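Dextranase (Pseudarthrobacter oxydans, PDB 6NZS) catalyses the endohydrolysis of (1->6)-alpha-D-glucosidic linkages in dextran as a glycoside hydrolase of family 49. Local coordinates at residues S88-A93 with M186-E191; L247-K252 with F268-Q273; I500-L505 with L545-Y550. All coordinates share one frame; numbering follows the deposited sequence.

Interaction 1: residues S88-A93 with M186-E191; sequences SSFEYA and MMIFAE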
loop_
_atom_site.group_PDB
_atom_site.type_symbol
_atom_site.label_atom_id
_atom_site.label_comp_id
_atom_site.label_asym_id
_atom_site.label_seq_id
_atom_site.Cartn_x
_atom_site.Cartn_y
_atom_site.Cartn_z
ATOM N N SER A 88 -9.957 9.248 -7.029
ATOM C CA SER A 88 -9.930 10.589 -7.586
ATOM C C SER A 88 -8.927 11.413 -6.802
ATOM O O SER A 88 -8.983 11.442 -5.566
ATOM C CB SER A 88 -11.317 11.239 -7.487
ATOM O OG SER A 88 -11.305 12.543 -8.042
ATOM N N SER A 89 -8.020 12.073 -7.516
ATOM C CA SER A 89 -7.073 13.014 -6.933
ATOM C C SER A 89 -7.435 14.443 -7.322
ATOM O O SER A 89 -7.945 14.710 -8.413
ATOM C CB SER A 89 -5.649 12.739 -7.426
ATOM O OG SER A 89 -5.149 11.547 -6.840
ATOM N N PHE A 90 -7.164 15.362 -6.406
ATOM C CA PHE A 90 -7.212 16.779 -6.726
ATOM C C PHE A 90 -6.245 17.482 -5.793
ATOM O O PHE A 90 -5.826 16.922 -4.779
ATOM C CB PHE A 90 -8.636 17.361 -6.635
ATOM C CG PHE A 90 -9.286 17.213 -5.276
ATOM C CD1 PHE A 90 -9.065 18.156 -4.276
ATOM C CD2 PHE A 90 -10.137 16.150 -5.012
ATOM C CE1 PHE A 90 -9.669 18.026 -3.028
ATOM C CE2 PHE A 90 -10.746 16.017 -3.775
ATOM C CZ PHE A 90 -10.517 16.950 -2.780
ATOM N N GLU A 91 -5.866 18.705 -6.158
ATOM C CA GLU A 91 -5.067 19.556 -5.288
ATOM C C GLU A 91 -5.963 20.585 -4.622
ATOM O O GLU A 91 -6.863 21.144 -5.260
ATOM C CB GLU A 91 -3.985 20.304 -6.063
ATOM C CG GLU A 91 -2.988 19.416 -6.764
ATOM C CD GLU A 91 -1.858 20.228 -7.370
ATOM O OE1 GLU A 91 -1.882 20.452 -8.594
ATOM O OE2 GLU A 91 -0.966 20.660 -6.610
ATOM N N TYR A 92 -5.701 20.853 -3.344
ATOM C CA TYR A 92 -6.478 21.859 -2.637
ATOM C C TYR A 92 -5.586 22.588 -1.639
ATOM O O TYR A 92 -4.568 22.058 -1.181
ATOM C CB TYR A 92 -7.762 21.286 -2.004
ATOM C CG TYR A 92 -7.569 20.523 -0.707
ATOM C CD1 TYR A 92 -6.550 19.589 -0.560
ATOM C CD2 TYR A 92 -8.440 20.707 0.359
ATOM C CE1 TYR A 92 -6.379 18.884 0.632
ATOM C CE2 TYR A 92 -8.282 19.998 1.554
ATOM C CZ TYR A 92 -7.247 19.091 1.680
ATOM O OH TYR A 92 -7.072 18.415 2.859
ATOM N N ALA A 93 -5.959 23.837 -1.337
ATOM C CA ALA A 93 -5.232 24.624 -0.351
ATOM C C ALA A 93 -6.132 25.174 0.744
ATOM O O ALA A 93 -5.635 25.851 1.650
ATOM C CB ALA A 93 -4.449 25.760 -1.036
ATOM N N MET A 186 -13.871 3.348 -3.558
ATOM C CA MET A 186 -13.756 4.737 -3.996
ATOM C C MET A 186 -12.817 5.455 -3.039
ATOM O O MET A 186 -13.189 5.718 -1.888
ATOM C CB MET A 186 -15.119 5.431 -4.021
ATOM C CG MET A 186 -15.047 6.921 -4.390
ATOM S SD MET A 186 -14.328 7.186 -6.030
ATOM C CE MET A 186 -14.232 8.976 -6.066
ATOM N N MET A 187 -11.615 5.787 -3.518
ATOM C CA MET A 187 -10.631 6.520 -2.740
ATOM C C MET A 187 -10.601 7.967 -3.197
ATOM O O MET A 187 -10.711 8.257 -4.392
ATOM C CB MET A 187 -9.247 5.908 -2.951
ATOM C CG MET A 187 -8.655 5.298 -1.702
ATOM S SD MET A 187 -9.690 3.996 -1.025
ATOM C CE MET A 187 -9.738 2.885 -2.439
ATOM N N ILE A 188 -10.458 8.876 -2.239
ATOM C CA ILE A 188 -10.216 10.286 -2.523
ATOM C C ILE A 188 -8.829 10.635 -2.009
ATOM O O ILE A 188 -8.509 10.387 -0.837
ATOM C CB ILE A 188 -11.276 11.199 -1.886
ATOM C CG1 ILE A 188 -12.658 10.906 -2.476
ATOM C CG2 ILE A 188 -10.899 12.680 -2.086
ATOM C CD1 ILE A 188 -13.796 11.673 -1.815
ATOM N N PHE A 189 -8.006 11.197 -2.884
ATOM C CA PHE A 189 -6.681 11.670 -2.524
ATOM C C PHE A 189 -6.740 13.195 -2.642
ATOM O O PHE A 189 -6.565 13.756 -3.726
ATOM C CB PHE A 189 -5.627 11.085 -3.466
ATOM C CG PHE A 189 -5.560 9.571 -3.474
ATOM C CD1 PHE A 189 -5.959 8.809 -2.373
ATOM C CD2 PHE A 189 -5.072 8.918 -4.595
ATOM C CE1 PHE A 189 -5.871 7.417 -2.407
ATOM C CE2 PHE A 189 -4.978 7.538 -4.631
ATOM C CZ PHE A 189 -5.381 6.783 -3.535
ATOM N N ALA A 190 -7.037 13.855 -1.518
ATOM C CA ALA A 190 -7.111 15.314 -1.433
ATOM C C ALA A 190 -5.720 15.780 -1.049
ATOM O O ALA A 190 -5.324 15.676 0.114
ATOM C CB ALA A 190 -8.143 15.724 -0.386
ATOM N N GLU A 191 -4.968 16.267 -2.028
ATOM C CA GLU A 191 -3.550 16.499 -1.857
ATOM C C GLU A 191 -3.252 17.991 -1.779
ATOM O O GLU A 191 -3.910 18.801 -2.438
ATOM C CB GLU A 191 -2.769 15.895 -3.031
ATOM C CG GLU A 191 -2.977 14.390 -3.205
ATOM C CD GLU A 191 -2.620 13.617 -1.970
ATOM O OE1 GLU A 191 -1.422 13.546 -1.682
ATOM O OE2 GLU A 191 -3.520 13.059 -1.291
#

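Interaction 2: residues L247-K252 with F268-Q273; sequences LPPNVK and FLHDNQ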
loop_
_atom_site.group_PDB
_atom_site.type_symbol
_atom_site.label_atom_id
_atom_site.label_comp_id
_atom_site.label_asym_id
_atom_site.label_seq_id
_atom_site.Cartn_x
_atom_site.Cartn_y
_atom_site.Cartn_z
ATOM N N LEU A 247 16.710 4.383 -17.668
ATOM C CA LEU A 247 17.077 5.781 -17.851
ATOM C C LEU A 247 18.594 5.967 -17.881
ATOM O O LEU A 247 19.321 5.305 -17.129
ATOM C CB LEU A 247 16.479 6.642 -16.738
ATOM C CG LEU A 247 14.944 6.651 -16.706
ATOM C CD1 LEU A 247 14.413 7.400 -15.492
ATOM C CD2 LEU A 247 14.374 7.241 -17.986
ATOM N N PRO A 248 19.031 6.884 -18.739
ATOM C CA PRO A 248 20.469 7.153 -18.896
ATOM C C PRO A 248 21.005 7.979 -17.739
ATOM O O PRO A 248 20.235 8.544 -16.945
ATOM C CB PRO A 248 20.527 7.933 -20.217
ATOM C CG PRO A 248 19.203 8.602 -20.318
ATOM C CD PRO A 248 18.217 7.640 -19.706
ATOM N N PRO A 249 22.333 8.083 -17.609
ATOM C CA PRO A 249 22.907 8.650 -16.379
ATOM C C PRO A 249 22.619 10.126 -16.182
ATOM O O PRO A 249 22.707 10.613 -15.050
ATOM C CB PRO A 249 24.413 8.382 -16.528
ATOM C CG PRO A 249 24.617 8.141 -17.980
ATOM C CD PRO A 249 23.368 7.529 -18.502
ATOM N N ASN A 250 22.264 10.847 -17.243
ATOM C CA ASN A 250 21.971 12.269 -17.147
ATOM C C ASN A 250 20.644 12.563 -16.448
ATOM O O ASN A 250 20.465 13.672 -15.936
ATOM C CB ASN A 250 21.966 12.854 -18.563
ATOM C CG ASN A 250 21.392 11.874 -19.603
ATOM O OD1 ASN A 250 22.093 10.954 -20.064
ATOM N ND2 ASN A 250 20.119 12.080 -19.987
ATOM N N VAL A 251 19.720 11.605 -16.405
ATOM C CA VAL A 251 18.374 11.870 -15.900
ATOM C C VAL A 251 18.373 11.807 -14.376
ATOM O O VAL A 251 18.696 10.775 -13.781
ATOM C CB VAL A 251 17.357 10.890 -16.491
ATOM C CG1 VAL A 251 15.981 11.157 -15.892
ATOM C CG2 VAL A 251 17.317 11.028 -18.005
ATOM N N LYS A 252 17.997 12.914 -13.741
ATOM C CA LYS A 252 17.947 12.991 -12.289
ATOM C C LYS A 252 16.535 13.174 -11.755
ATOM O O LYS A 252 16.339 13.107 -10.538
ATOM C CB LYS A 252 18.829 14.147 -11.783
ATOM C CG LYS A 252 18.344 15.528 -12.225
ATOM C CD LYS A 252 19.320 16.651 -11.875
ATOM C CE LYS A 252 18.688 18.012 -12.163
ATOM N NZ LYS A 252 19.620 19.151 -11.910
ATOM N N PHE A 268 16.104 3.652 -12.865
ATOM C CA PHE A 268 17.315 4.466 -12.901
ATOM C C PHE A 268 18.464 3.470 -12.806
ATOM O O PHE A 268 18.862 3.044 -11.721
ATOM C CB PHE A 268 17.329 5.470 -11.757
ATOM C CG PHE A 268 16.359 6.615 -11.927
ATOM C CD1 PHE A 268 15.010 6.450 -11.653
ATOM C CD2 PHE A 268 16.806 7.866 -12.325
ATOM C CE1 PHE A 268 14.120 7.518 -11.780
ATOM C CE2 PHE A 268 15.929 8.934 -12.449
ATOM C CZ PHE A 268 14.581 8.758 -12.183
ATOM N N LEU A 269 18.982 3.081 -13.973
ATOM C CA LEU A 269 19.990 2.030 -14.054
ATOM C C LEU A 269 21.307 2.463 -13.432
ATOM O O LEU A 269 22.012 1.640 -12.837
ATOM C CB LEU A 269 20.198 1.653 -15.515
ATOM C CG LEU A 269 21.339 0.698 -15.862
ATOM C CD1 LEU A 269 20.917 -0.724 -15.617
ATOM C CD2 LEU A 269 21.758 0.894 -17.313
ATOM N N HIS A 270 21.648 3.738 -13.544
ATOM C CA HIS A 270 22.938 4.253 -13.122
ATOM C C HIS A 270 22.857 4.851 -11.724
ATOM O O HIS A 270 21.789 5.253 -11.251
ATOM C CB HIS A 270 23.432 5.280 -14.140
ATOM C CG HIS A 270 23.451 4.751 -15.540
ATOM N ND1 HIS A 270 24.491 3.986 -16.027
ATOM C CD2 HIS A 270 22.552 4.851 -16.549
ATOM C CE1 HIS A 270 24.231 3.641 -17.275
ATOM N NE2 HIS A 270 23.062 4.152 -17.618
ATOM N N ASP A 271 24.010 4.882 -11.049
ATOM C CA ASP A 271 24.101 5.279 -9.648
ATOM C C ASP A 271 24.914 6.553 -9.447
ATOM O O ASP A 271 25.425 6.789 -8.349
ATOM C CB ASP A 271 24.647 4.136 -8.778
ATOM C CG ASP A 271 26.045 3.686 -9.184
ATOM O OD1 ASP A 271 26.642 4.290 -10.098
ATOM O OD2 ASP A 271 26.546 2.710 -8.582
ATOM N N ASN A 272 25.008 7.399 -10.474
ATOM C CA ASN A 272 25.937 8.518 -10.475
ATOM C C ASN A 272 25.373 9.810 -9.893
ATOM O O ASN A 272 26.146 10.735 -9.629
ATOM C CB ASN A 272 26.431 8.791 -11.901
ATOM C CG ASN A 272 25.293 9.040 -12.864
ATOM O OD1 ASN A 272 24.552 8.123 -13.200
ATOM N ND2 ASN A 272 25.137 10.284 -13.294
ATOM N N GLN A 273 24.059 9.918 -9.697
ATOM C CA GLN A 273 23.471 11.156 -9.191
ATOM C C GLN A 273 23.507 11.191 -7.669
ATOM O O GLN A 273 23.295 10.172 -7.010
ATOM C CB GLN A 273 22.017 11.311 -9.648
ATOM C CG GLN A 273 21.814 11.406 -11.161
ATOM C CD GLN A 273 22.323 12.706 -11.757
ATOM O OE1 GLN A 273 22.548 13.691 -11.050
ATOM N NE2 GLN A 273 22.502 12.717 -13.074
HETATM O O HOH W 1 22.529 15.316 -14.731
#

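Interaction 3: residues I500-L505 with L545-Y550; sequences IHVKNL and LALENY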
loop_
_atom_site.group_PDB
_atom_site.type_symbol
_atom_site.label_atom_id
_atom_site.label_comp_id
_atom_site.label_asym_id
_atom_site.label_seq_id
_atom_site.Cartn_x
_atom_site.Cartn_y
_atom_site.Cartn_z
ATOM N N ILE A 500 11.023 -4.347 21.106
ATOM C CA ILE A 500 9.997 -4.114 20.098
ATOM C C ILE A 500 8.758 -3.642 20.840
ATOM O O ILE A 500 8.313 -4.296 21.788
ATOM C CB ILE A 500 9.705 -5.407 19.319
ATOM C CG1 ILE A 500 11.006 -6.075 18.841
ATOM C CG2 ILE A 500 8.708 -5.132 18.183
ATOM C CD1 ILE A 500 11.869 -5.217 17.932
ATOM N N HIS A 501 8.208 -2.504 20.435
ATOM C CA HIS A 501 7.087 -1.910 21.147
ATOM C C HIS A 501 5.934 -1.728 20.175
ATOM O O HIS A 501 6.108 -1.123 19.113
ATOM C CB HIS A 501 7.493 -0.565 21.756
ATOM C CG HIS A 501 6.616 -0.124 22.885
ATOM N ND1 HIS A 501 7.019 -0.163 24.204
ATOM C CD2 HIS A 501 5.355 0.369 22.888
ATOM C CE1 HIS A 501 6.039 0.290 24.970
ATOM N NE2 HIS A 501 5.018 0.622 24.195
ATOM N N VAL A 502 4.764 -2.258 20.536
ATOM C CA VAL A 502 3.531 -2.082 19.769
ATOM C C VAL A 502 2.532 -1.413 20.700
ATOM O O VAL A 502 2.034 -2.046 21.642
ATOM C CB VAL A 502 2.989 -3.418 19.238
ATOM C CG1 VAL A 502 1.726 -3.193 18.405
ATOM C CG2 VAL A 502 4.050 -4.143 18.413
ATOM N N LYS A 503 2.250 -0.137 20.457
ATOM C CA LYS A 503 1.374 0.655 21.307
ATOM C C LYS A 503 0.103 1.004 20.542
ATOM O O LYS A 503 0.163 1.498 19.409
ATOM C CB LYS A 503 2.067 1.938 21.774
ATOM C CG LYS A 503 1.227 2.751 22.743
ATOM C CD LYS A 503 2.016 3.919 23.342
ATOM C CE LYS A 503 1.162 4.663 24.357
ATOM N NZ LYS A 503 1.953 5.656 25.143
ATOM N N ASN A 504 -1.046 0.761 21.165
ATOM C CA ASN A 504 -2.348 1.065 20.565
ATOM C C ASN A 504 -2.552 0.362 19.221
ATOM O O ASN A 504 -3.022 0.957 18.245
ATOM C CB ASN A 504 -2.626 2.572 20.464
ATOM C CG ASN A 504 -4.082 2.864 20.104
ATOM O OD1 ASN A 504 -4.984 2.078 20.428
ATOM N ND2 ASN A 504 -4.315 3.975 19.413
ATOM N N LEU A 505 -2.205 -0.922 19.175
ATOM C CA LEU A 505 -2.755 -1.803 18.149
ATOM C C LEU A 505 -4.198 -2.057 18.555
ATOM O O LEU A 505 -4.463 -2.799 19.506
ATOM C CB LEU A 505 -1.970 -3.110 18.086
ATOM C CG LEU A 505 -2.605 -4.213 17.227
ATOM C CD1 LEU A 505 -2.752 -3.749 15.781
ATOM C CD2 LEU A 505 -1.817 -5.510 17.306
ATOM N N LEU A 545 9.205 -7.935 23.812
ATOM C CA LEU A 545 8.072 -7.471 23.014
ATOM C C LEU A 545 7.032 -6.861 23.942
ATOM O O LEU A 545 6.484 -7.554 24.806
ATOM C CB LEU A 545 7.467 -8.641 22.239
ATOM C CG LEU A 545 6.179 -8.339 21.458
ATOM C CD1 LEU A 545 6.386 -7.278 20.376
ATOM C CD2 LEU A 545 5.670 -9.616 20.840
ATOM N N ALA A 546 6.754 -5.577 23.764
ATOM C CA ALA A 546 5.785 -4.851 24.577
ATOM C C ALA A 546 4.512 -4.629 23.767
ATOM O O ALA A 546 4.556 -4.010 22.699
ATOM C CB ALA A 546 6.353 -3.503 25.028
ATOM N N LEU A 547 3.383 -5.133 24.273
ATOM C CA LEU A 547 2.058 -4.859 23.712
ATOM C C LEU A 547 1.335 -3.950 24.698
ATOM O O LEU A 547 0.743 -4.423 25.673
ATOM C CB LEU A 547 1.282 -6.151 23.480
ATOM C CG LEU A 547 2.035 -7.210 22.673
ATOM C CD1 LEU A 547 1.248 -8.511 22.596
ATOM C CD2 LEU A 547 2.393 -6.719 21.281
ATOM N N GLU A 548 1.377 -2.650 24.445
ATOM C CA GLU A 548 0.774 -1.652 25.319
ATOM C C GLU A 548 -0.535 -1.184 24.691
ATOM O O GLU A 548 -0.539 -0.692 23.562
ATOM C CB GLU A 548 1.723 -0.464 25.493
ATOM C CG GLU A 548 1.180 0.609 26.408
ATOM C CD GLU A 548 2.120 1.789 26.574
ATOM O OE1 GLU A 548 3.201 1.791 25.946
ATOM O OE2 GLU A 548 1.773 2.713 27.335
ATOM N N ASN A 549 -1.646 -1.343 25.415
ATOM C CA ASN A 549 -2.961 -0.974 24.889
ATOM C C ASN A 549 -3.269 -1.687 23.577
ATOM O O ASN A 549 -3.807 -1.092 22.641
ATOM C CB ASN A 549 -3.123 0.537 24.739
ATOM C CG ASN A 549 -2.871 1.266 26.024
ATOM O OD1 ASN A 549 -3.125 0.731 27.106
ATOM N ND2 ASN A 549 -2.367 2.494 25.925
ATOM N N TYR A 550 -2.884 -2.954 23.495
ATOM C CA TYR A 550 -3.406 -3.847 22.466
ATOM C C TYR A 550 -4.859 -4.131 22.814
ATOM O O TYR A 550 -5.157 -4.547 23.937
ATOM C CB TYR A 550 -2.572 -5.132 22.481
ATOM C CG TYR A 550 -3.117 -6.344 21.747
ATOM C CD1 TYR A 550 -3.865 -6.215 20.576
ATOM C CD2 TYR A 550 -2.868 -7.623 22.224
ATOM C CE1 TYR A 550 -4.341 -7.329 19.910
ATOM C CE2 TYR A 550 -3.339 -8.741 21.575
ATOM C CZ TYR A 550 -4.083 -8.591 20.418
ATOM O OH TYR A 550 -4.557 -9.708 19.779
HETATM O O HOH W 2 4.483 4.131 26.004
HETATM O O HOH W 3 -6.083 0.126 21.911
#

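Interaction 1: residues S88-A93 with M186-E191
Five backbone hydrogen bonds join Ser88-Tyr92 to Met187-Glu191 as neighbouring parallel strands of the N-terminal Ig-like domain, their short axes 14° apart. Ser88 N gives to Met187 O and Ser88 O takes Phe189 N; the pattern repeats at Phe90, whose N reaches Phe189 O and whose O receives Glu191 N, and it finishes with Tyr92 N on Glu191 O at 2.9 Å. Weak CA-H...O contacts fill the gaps between these bonds, among them Glu91 CA to Glu191 O at 3.2 Å.

The CH-pi contacts gather on the face that carries Ser88, Ile188, Phe90 and Ala190. With CG lodged between its backbone N and carbonyl carbon (chi1 59°), Phe90 swings its ring back over the partner strand. Ala190 CA then lies over one face, 4.2 Å from the ring centroid, while Phe90 CZ touches Ala190 CB at 3.6 Å. Ile188 CG2 meets Phe90 CE2 at 3.7 Å. Ala190 CB is shared, making an off-centre CH-pi contact 4.2 Å from the centroid of the Tyr92 ring, which has Glu191 O at its edge. Strand 37-43 adds Val41 against Phe90 and Leu39 against Ile188.

Polar side chains are more prominent on the other face, where the Phe189 ring meets Trp87 and Phe383. Ser89 OG sits at the edge of this ring, 3.5 Å from Phe189 CD2, a contact without a hydrogen bond. Glu191 bends at chi2, and its carboxylate forms salt bridges with Arg145 and Lys359; Glu91 OE1 bonds to His11.

The two faces therefore differ in chemistry: one is mainly apolar and packs on strand 37-43, with Ser88 OG bonded to Phe54 O, whereas the buried charge of Glu191 is probably offset by two cations, one of them Lys359 on solenoid strand 351-361.

Interaction 2: residues L247-K252 with F268-Q273
Leu247 CD1 sits over the centre of one face of the Phe268 ring, 3.6 Å from the centroid and 12° off the ring normal, so a methyl group meets the ring squarely. Val251 O lies at the edge of that ring, in its plane, 3.6 Å from Phe268 CE2. The His270 ring is sandwiched: Pro249 covers one face, its CD 3.4 Å from His270 CD2, and Leu269 CG covers the opposite face, while Leu247 O approaches the edge at CD2. Both segments are loops that follow parallel strands, 245-247 and 266-268, in the right-handed parallel beta-helix (beta-solenoid) of this family, and they stack as loops at corresponding places on successive coils.

Residues Pro248-Val251 form a type I beta turn, closed by Val251 N on Pro248 O. The turn presents Pro249 to the second loop, where Pro249 O accepts two amide donors. Gln273 NE2 meets Pro249 O in the carbonyl plane at 2.9 Å, whereas Asn272 ND2 reaches the same Pro249 O from above that plane at 3.0 Å, with a straight N-H...O angle of 168°. The Gln273 chain is bent at chi2 (-70°), which folds its amide back toward the turn and lays CD 3.8 Å from Lys252 CB. Pro249 CB also rests against Asn272 OD1.

Inward, Phe268 continues the apolar column: its ring stacks on Phe318, and Val254 touches both Phe268 and Leu247. On the other side of the turn, Asn250 ND2 binds the backbone oxygens of Val225 and Glu227, linking the preceding loop. The contact thus grades from a buried aromatic end to a polar one nearer solvent, where a single water donates to Asn250 O at 2.9 Å and accepts from Gln273 NE2.

Interaction 3: residues I500-L505 with L545-Y550
Glu548 OE1 is gripped by two donors: His501 NE2 at 2.8 Å and a water that also accepts from Lys503 NZ. The histidine meets OE1 nearly along the C-O axis and in its own ring plane, with ring and carboxylate planes 71° apart. This cluster sits on one face of two adjacent parallel strands of the family 49 beta-helix, whose short axes diverge by 9°.

Lys503 runs extended alongside Glu548, pointing the same way; its CD packs 3.6 Å from OE1, and NZ forms only a long salt bridge to OE2, at 3.7 Å. Thr587, the C-terminal residue, supplies OE2 with a hydrogen bond through OG1, and Trp585 covers the same glutamate. The His501 ring, its CG trans to N (chi1 -159°), leans across so that Ala546 CB lies over one face, 3.5 Å from ND1. Replacing His501 with an alanine would probably leave Glu548 OE1 without its protein donor in this contact and uncover the methyl of Ala546.

On the opposite face, apolar side chains stack in register: Ile500 CG2 on Leu545 CD1, and Val502 CB beside Leu547 CD2 at 3.9 Å. Four backbone bonds, from Ala546 N to Ile500 O through Asn504 N to Glu548 O, fix this pairing.

Asn504 and Asn549 then turn both chains with matching positive phi angles. Asn504 ND2 reaches Asn478 on the preceding coil, and a water donates to both Asn504 OD1 and Asn549 O, each at 2.7 Å.

In the fold
From the N terminus, interaction 1 comes first: it brings strand 84-92 beside strand 176-192 across 92 intervening residues, half of them strand, within the Ig-like domain. The chain then enters the beta-helix. Interaction 2 spans 15 intervening residues and joins loops at corresponding places on adjacent coils. Interaction 3 spans 39 residues near the C-terminal end and pairs strand 495-507 with strand 545-552. The three closures follow in series; none nests in or crosses another. Nor do they touch. The centre of interaction 1 lies about 31 Å from the centre of interaction 2 and about 32 Å from that of interaction 3. The centres of interactions 2 and 3 are about 42 Å apart.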